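Long-range contacts in DyP-type peroxidase (Pleurotus ostreatus PC15, PDB 6FSK), which uses heme b to catalyse peroxide-driven oxidations, as a dye-decolorizing peroxidase, and probably oxidises Mn(II) as well: residues Q9-G14 and I354-Q359; A74-F79 and V135-G140. The protein carries 1 engineered substitution. One frame throughout, in Å; residues are numbered along the deposited sequence.

Contact 1. Residues Q9-G14 and I354-Q359; sequences QGDILG and IRRGIQ. With HEM (protoporphyrin IX containing Fe), chain C.
Arg356 reaches from the break in strand 354-360 to the turn at Asp11-Gly14 and donates two hydrogen bonds to successive backbone carbonyls. NE meets the O of Asp11 at 2.8 Å, nearly along the C=O axis, while NH2 binds the O of Ile12 at 2.9 Å from above that carbonyl's plane. NH2 also donates to a water in the guanidinium plane, 2.9 Å from NH2, and this water accepts a second bond from Gly14 N. With CG anti to its own carbonyl carbon, the bend at chi2 (-70°) turns the guanidinium edge toward the carbonyls of the turn. Cut back to alanine, this position is likely to deprive both carbonyls of the arginine's N-H groups, leave the water only Gly14 N of these two partners, and open a gap between Ile354 CG2 and Gly14 O.

Charge contributes less directly. The Asp11 carboxylate slides past the arginine in the opposite direction, its OD1 4.2 Å from Arg356 NE, too far for a salt bridge. Its oxygens are held elsewhere, OD2 by Tyr385 OH and OD1 by Leu16 N, and OD2 rests 3.8 Å from Arg356 CG.

Packing fixes the guanidinium from both faces: Ile354 CG2 lies over its centre, 3.3 Å above the plane, and Gly14 O covers the opposite face toward the rim. The side chains of Ile354 and Leu13 cross at about a right angle, CD1 touching CD2 at 4.1 Å.

Arg355, between Ile354 and Arg356, turns to the heme instead. Its NH1 and NH2 both donate to propionate oxygen O2A, NH2 at 2.9 Å, with one guanidinium face over HEM C3D. Asp191 salt-bridges NH1. Arg355 beside Asp191 matches the arginine-aspartate pair of the distal heme pocket in DyP-type peroxidases, here on a strand at the sheet's edge within this chain; the neighbouring Arg356 holds the turn near the N-terminus.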
loop_
_atom_site.group_PDB
_atom_site.type_symbol
_atom_site.label_atom_id
_atom_site.label_comp_id
_atom_site.label_asym_id
_atom_site.label_seq_id
_atom_site.Cartn_x
_atom_site.Cartn_y
_atom_site.Cartn_z
ATOM N N GLN A 9 -11.220 11.684 7.594
ATOM C CA GLN A 9 -11.486 10.308 7.830
ATOM C C GLN A 9 -10.313 9.577 8.439
ATOM O O GLN A 9 -9.179 9.700 7.991
ATOM C CB GLN A 9 -11.997 9.608 6.538
ATOM C CG GLN A 9 -13.366 10.069 6.039
ATOM C CD GLN A 9 -13.925 9.109 5.004
ATOM O OE1 GLN A 9 -14.113 7.929 5.338
ATOM N NE2 GLN A 9 -14.240 9.592 3.819
ATOM N N GLY A 10 -10.650 8.754 9.441
ATOM C CA GLY A 10 -9.677 8.214 10.373
ATOM C C GLY A 10 -8.704 7.173 9.810
ATOM O O GLY A 10 -7.639 6.998 10.339
ATOM N N ASP A 11 -9.025 6.594 8.657
ATOM C CA ASP A 11 -8.021 5.696 8.106
ATOM C C ASP A 11 -6.855 6.409 7.512
ATOM O O ASP A 11 -5.802 5.742 7.352
ATOM C CB ASP A 11 -8.601 4.794 7.013
ATOM C CG ASP A 11 -7.815 3.463 6.834
ATOM O OD1 ASP A 11 -7.362 2.903 7.882
ATOM O OD2 ASP A 11 -7.791 2.969 5.692
ATOM N N ILE A 12 -6.968 7.700 7.183
ATOM C CA ILE A 12 -5.943 8.415 6.454
ATOM C C ILE A 12 -4.811 8.745 7.469
ATOM O O ILE A 12 -3.693 8.383 7.267
ATOM C CB ILE A 12 -6.490 9.692 5.765
ATOM C CG1 ILE A 12 -7.645 9.403 4.832
ATOM C CG2 ILE A 12 -5.398 10.425 5.077
ATOM C CD1 ILE A 12 -8.476 10.582 4.513
ATOM N N LEU A 13 -5.118 9.542 8.499
ATOM C CA LEU A 13 -4.173 9.930 9.553
ATOM C C LEU A 13 -4.653 9.203 10.812
ATOM O O LEU A 13 -5.739 9.454 11.362
ATOM C CB LEU A 13 -4.131 11.426 9.767
ATOM C CG LEU A 13 -3.649 12.283 8.610
ATOM C CD1 LEU A 13 -3.627 13.780 8.985
ATOM C CD2 LEU A 13 -2.271 11.894 8.118
ATOM N N GLY A 14 -3.839 8.271 11.227
ATOM C CA GLY A 14 -4.136 7.364 12.304
ATOM C C GLY A 14 -4.173 5.954 11.833
ATOM O O GLY A 14 -3.290 5.122 12.133
ATOM N N ILE A 354 1.057 6.545 2.620
ATOM C CA ILE A 354 0.752 5.918 3.867
ATOM C C ILE A 354 0.020 4.637 3.525
ATOM O O ILE A 354 -1.031 4.679 2.929
ATOM C CB ILE A 354 -0.115 6.800 4.802
ATOM C CG1 ILE A 354 0.702 8.000 5.286
ATOM C CG2 ILE A 354 -0.642 5.986 5.940
ATOM C CD1 ILE A 354 -0.179 8.997 6.021
ATOM N N ARG A 355 0.543 3.499 3.998
ATOM C CA ARG A 355 -0.074 2.174 3.699
ATOM C C ARG A 355 -0.910 1.658 4.832
ATOM O O ARG A 355 -0.564 1.806 6.028
ATOM C CB ARG A 355 1.007 1.159 3.409
ATOM C CG ARG A 355 1.753 1.444 2.155
ATOM C CD ARG A 355 3.055 0.651 2.028
ATOM N NE ARG A 355 4.006 1.006 3.094
ATOM C CZ ARG A 355 4.552 0.106 3.906
ATOM N NH1 ARG A 355 4.340 -1.212 3.770
ATOM N NH2 ARG A 355 5.315 0.525 4.866
ATOM N N ARG A 356 -2.056 1.067 4.503
ATOM C CA ARG A 356 -2.976 0.517 5.497
ATOM C C ARG A 356 -3.330 -0.947 5.067
ATOM O O ARG A 356 -4.513 -1.298 5.153
ATOM C CB ARG A 356 -4.236 1.348 5.661
ATOM C CG ARG A 356 -4.017 2.769 6.007
ATOM C CD ARG A 356 -3.501 2.957 7.428
ATOM N NE ARG A 356 -3.385 4.350 7.764
ATOM C CZ ARG A 356 -2.456 4.912 8.540
ATOM N NH1 ARG A 356 -1.497 4.224 9.077
ATOM N NH2 ARG A 356 -2.510 6.239 8.763
ATOM N N GLY A 357 -2.357 -1.728 4.642
ATOM C CA GLY A 357 -2.623 -3.128 4.189
ATOM C C GLY A 357 -3.141 -4.030 5.253
ATOM O O GLY A 357 -2.924 -3.826 6.485
ATOM N N ILE A 358 -3.875 -5.013 4.808
ATOM C CA ILE A 358 -4.186 -6.125 5.670
ATOM C C ILE A 358 -4.075 -7.392 4.794
ATOM O O ILE A 358 -4.466 -7.404 3.630
ATOM C CB ILE A 358 -5.621 -6.009 6.319
ATOM C CG1 ILE A 358 -5.861 -7.073 7.401
ATOM C CG2 ILE A 358 -6.753 -5.992 5.311
ATOM C CD1 ILE A 358 -7.111 -6.871 8.256
ATOM N N GLN A 359 -3.670 -8.466 5.429
ATOM C CA GLN A 359 -3.541 -9.710 4.769
ATOM C C GLN A 359 -4.913 -10.340 4.482
ATOM O O GLN A 359 -5.905 -9.971 5.094
ATOM C CB GLN A 359 -2.746 -10.683 5.625
ATOM C CG GLN A 359 -1.381 -10.229 6.181
ATOM C CD GLN A 359 -1.456 -9.627 7.565
ATOM O OE1 GLN A 359 -2.380 -8.909 7.877
ATOM N NE2 GLN A 359 -0.509 -9.931 8.379
HETATM C CHA HEM C . 7.504 -1.652 2.462
HETATM C CHB HEM C . 5.824 -6.050 1.423
HETATM C CHC HEM C . 3.214 -4.139 -2.143
HETATM C CHD HEM C . 5.128 0.235 -1.315
HETATM C C1A HEM C . 7.290 -3.030 2.528
HETATM C C2A HEM C . 7.867 -3.928 3.479
HETATM C C3A HEM C . 7.366 -5.146 3.226
HETATM C C4A HEM C . 6.540 -5.011 2.065
HETATM C CMA HEM C . 7.722 -6.418 3.916
HETATM C CAA HEM C . 8.883 -3.540 4.542
HETATM C CBA HEM C . 8.355 -3.171 5.923
HETATM C CGA HEM C . 7.620 -1.858 5.938
HETATM O O1A HEM C . 8.242 -0.795 5.893
HETATM O O2A HEM C . 6.366 -1.890 6.027
HETATM C C1B HEM C . 4.948 -5.952 0.337
HETATM C C2B HEM C . 4.192 -6.981 -0.213
HETATM C C3B HEM C . 3.410 -6.481 -1.206
HETATM C C4B HEM C . 3.756 -5.054 -1.260
HETATM C CMB HEM C . 4.252 -8.434 0.187
HETATM C CAB HEM C . 2.436 -7.084 -2.144
HETATM C CBB HEM C . 1.823 -8.223 -1.909
HETATM C C1C HEM C . 3.520 -2.827 -2.337
HETATM C C2C HEM C . 3.061 -1.938 -3.319
HETATM C C3C HEM C . 3.607 -0.702 -3.127
HETATM C C4C HEM C . 4.396 -0.804 -1.923
HETATM C CMC HEM C . 2.082 -2.321 -4.396
HETATM C CAC HEM C . 3.541 0.567 -3.902
HETATM C CBC HEM C . 3.316 0.622 -5.231
HETATM C C1D HEM C . 5.889 0.060 -0.155
HETATM C C2D HEM C . 6.490 1.244 0.532
HETATM C C3D HEM C . 7.126 0.689 1.634
HETATM C C4D HEM C . 6.948 -0.749 1.522
HETATM C CMD HEM C . 6.392 2.672 0.174
HETATM C CAD HEM C . 7.974 1.404 2.680
HETATM C CBD HEM C . 9.396 1.594 2.258
HETATM C CGD HEM C . 10.168 2.418 3.258
HETATM O O1D HEM C . 11.253 1.892 3.609
HETATM O O2D HEM C . 9.686 3.427 3.731
HETATM N NA HEM C . 6.541 -3.713 1.568
HETATM N NB HEM C . 4.744 -4.804 -0.353
HETATM N NC HEM C . 4.462 -2.123 -1.547
HETATM N ND HEM C . 6.256 -1.083 0.427
HETATM FE FE HEM C . 5.573 -2.940 -0.012
HETATM O O HOH W 1 -0.939 8.059 10.315
#

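Contact 2. Residues A74-F79 and V135-G140; sequences AVNVSF and VIFVAG
Phe137 O is gripped twice by strand 74-79: Asn76 N donates a nearly straight hydrogen bond of 3.0 Å (162°), and the CA of Val75 approaches the same oxygen at 3.2 Å as a CA-H...O contact. Phe137 N returns a bond to Asn76 O, making these residues the middle one of three antiparallel hydrogen-bonded pairs; Ala74 with Ala139 and Ser78 with Val135 are the others.

Side chains alternate between two faces. On the one holding Asn76, the Phe137 ring leans across to the neighbouring strand, because its chi1 of 56° sets CG between the backbone N and carbonyl carbon. Asn76 CB sits over one ring face, offset toward the rim, in a CH-pi contact 3.8 Å from the ring centroid; CZ is the ring atom nearest to it. The Tyr23 ring meets Phe137 from strand 20-28 at a shallow tilt. Beyond CB, both polar atoms of the Asn76 amide are bonded: ND2 donates to Val75 O at 2.8 Å and to Lys46 O, and OD1 accepts from Asp11 N.

The other face is aliphatic. Val75 CG2 touches both Ile136 CG2, at 3.8 Å, and Val138 CG2, and Val77 CG2 meets Ile136 CG1 at 3.9 Å. Phe41 of helix 31-41 packs on Val75, Val77 and Ile136, and helix 144-156 covers Ile136 and Val138.

Strands 74-80 and 134-140 are the second and third of the 4-1-3-2 ferredoxin-like half of the sheet. Their aliphatic face can take both helices by packing alone, whereas burying Asn76 on the other requires polar partners, and those at Lys46 and Asp11 tie loops to the strand.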
loop_
_atom_site.group_PDB
_atom_site.type_symbol
_atom_site.label_atom_id
_atom_site.label_comp_id
_atom_site.label_asym_id
_atom_site.label_seq_id
_atom_site.Cartn_x
_atom_site.Cartn_y
_atom_site.Cartn_z
ATOM N N ALA A 74 -15.228 0.274 13.077
ATOM C CA ALA A 74 -15.110 1.607 12.532
ATOM C C ALA A 74 -15.300 1.594 11.042
ATOM O O ALA A 74 -14.923 0.614 10.374
ATOM C CB ALA A 74 -13.762 2.167 12.833
ATOM N N VAL A 75 -15.818 2.699 10.519
ATOM C CA VAL A 75 -16.195 2.718 9.103
ATOM C C VAL A 75 -15.686 3.949 8.416
ATOM O O VAL A 75 -15.694 5.079 8.998
ATOM C CB VAL A 75 -17.738 2.647 8.936
ATOM C CG1 VAL A 75 -18.407 3.810 9.562
ATOM C CG2 VAL A 75 -18.163 2.580 7.485
ATOM N N ASN A 76 -15.227 3.789 7.190
ATOM C CA ASN A 76 -14.823 4.906 6.318
ATOM C C ASN A 76 -15.464 4.658 4.935
ATOM O O ASN A 76 -16.050 3.574 4.643
ATOM C CB ASN A 76 -13.288 5.002 6.124
ATOM C CG ASN A 76 -12.569 5.896 7.144
ATOM O OD1 ASN A 76 -11.428 6.285 6.873
ATOM N ND2 ASN A 76 -13.206 6.234 8.282
ATOM N N VAL A 77 -15.395 5.648 4.048
ATOM C CA VAL A 77 -16.049 5.624 2.754
ATOM C C VAL A 77 -15.206 6.334 1.705
ATOM O O VAL A 77 -14.572 7.368 2.033
ATOM C CB VAL A 77 -17.499 6.222 2.755
ATOM C CG1 VAL A 77 -17.457 7.757 2.988
ATOM C CG2 VAL A 77 -18.215 5.917 1.439
ATOM N N SER A 78 -15.169 5.873 0.447
ATOM C CA SER A 78 -14.339 6.483 -0.556
ATOM C C SER A 78 -15.008 6.307 -1.907
ATOM O O SER A 78 -15.749 5.335 -2.080
ATOM C CB SER A 78 -12.931 5.878 -0.459
ATOM O OG SER A 78 -11.902 6.661 -1.019
ATOM N N PHE A 79 -14.808 7.255 -2.795
ATOM C CA PHE A 79 -15.533 7.291 -4.051
ATOM C C PHE A 79 -14.627 7.329 -5.236
ATOM O O PHE A 79 -13.617 8.095 -5.284
ATOM C CB PHE A 79 -16.441 8.558 -4.118
ATOM C CG PHE A 79 -17.556 8.532 -3.163
ATOM C CD1 PHE A 79 -18.758 7.934 -3.515
ATOM C CD2 PHE A 79 -17.402 9.023 -1.903
ATOM C CE1 PHE A 79 -19.790 7.847 -2.607
ATOM C CE2 PHE A 79 -18.443 8.976 -0.966
ATOM C CZ PHE A 79 -19.635 8.340 -1.331
ATOM N N VAL A 135 -16.494 2.544 -2.217
ATOM C CA VAL A 135 -16.257 1.518 -1.242
ATOM C C VAL A 135 -16.627 2.009 0.136
ATOM O O VAL A 135 -16.255 3.127 0.494
ATOM C CB VAL A 135 -14.793 0.988 -1.323
ATOM C CG1 VAL A 135 -13.699 2.047 -1.074
ATOM C CG2 VAL A 135 -14.547 -0.208 -0.423
ATOM N N ILE A 136 -17.334 1.215 0.861
ATOM C CA ILE A 136 -17.582 1.362 2.280
ATOM C C ILE A 136 -16.715 0.287 2.945
ATOM O O ILE A 136 -16.809 -0.876 2.559
ATOM C CB ILE A 136 -19.074 1.195 2.667
ATOM C CG1 ILE A 136 -19.846 2.399 2.156
ATOM C CG2 ILE A 136 -19.221 1.043 4.170
ATOM C CD1 ILE A 136 -21.295 2.080 1.993
ATOM N N PHE A 137 -15.884 0.663 3.914
ATOM C CA PHE A 137 -15.071 -0.321 4.575
ATOM C C PHE A 137 -15.134 -0.244 6.086
ATOM O O PHE A 137 -15.295 0.838 6.636
ATOM C CB PHE A 137 -13.661 -0.408 4.060
ATOM C CG PHE A 137 -12.913 0.907 4.104
ATOM C CD1 PHE A 137 -13.132 1.825 3.086
ATOM C CD2 PHE A 137 -11.863 1.124 5.051
ATOM C CE1 PHE A 137 -12.368 3.019 3.040
ATOM C CE2 PHE A 137 -11.114 2.307 4.982
ATOM C CZ PHE A 137 -11.365 3.210 3.998
ATOM N N VAL A 138 -15.120 -1.413 6.684
ATOM C CA VAL A 138 -15.418 -1.571 8.105
ATOM C C VAL A 138 -14.310 -2.446 8.702
ATOM O O VAL A 138 -14.041 -3.537 8.263
ATOM C CB VAL A 138 -16.824 -2.190 8.298
ATOM C CG1 VAL A 138 -17.106 -2.342 9.757
ATOM C CG2 VAL A 138 -17.898 -1.343 7.674
ATOM N N ALA A 139 -13.666 -1.924 9.728
ATOM C CA ALA A 139 -12.540 -2.574 10.409
ATOM C C ALA A 139 -12.844 -2.818 11.859
ATOM O O ALA A 139 -13.331 -1.941 12.577
ATOM C CB ALA A 139 -11.345 -1.620 10.315
ATOM N N GLY A 140 -12.412 -3.915 12.376
ATOM C CA GLY A 140 -12.643 -4.140 13.792
ATOM C C GLY A 140 -11.865 -5.318 14.304
ATOM O O GLY A 140 -10.965 -5.837 13.617
#

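How the contacts relate
Both contacts are mainly buried and reach the same eight-stranded antiparallel sheet. Contact 2 is a strand pair within the N-terminal half of the sheet, built from regular backbone bonds and mostly apolar side chains and remote from the heme. Contact 1 joins a loop to the outermost strand 354-360 through an arginine side chain and a bridging water; its Gly14 and Arg356 are partly exposed, and its strand borders the heme. The centres of contacts 1 and 2 lie about 11 Å apart. Segment 9-14 links them: Gln9 NE2 probably bonds to Val77 O at 2.9 Å. Asp11 OD2 also packs on Phe137 CE2, so the turn gripped by Arg356 rests against contact 2.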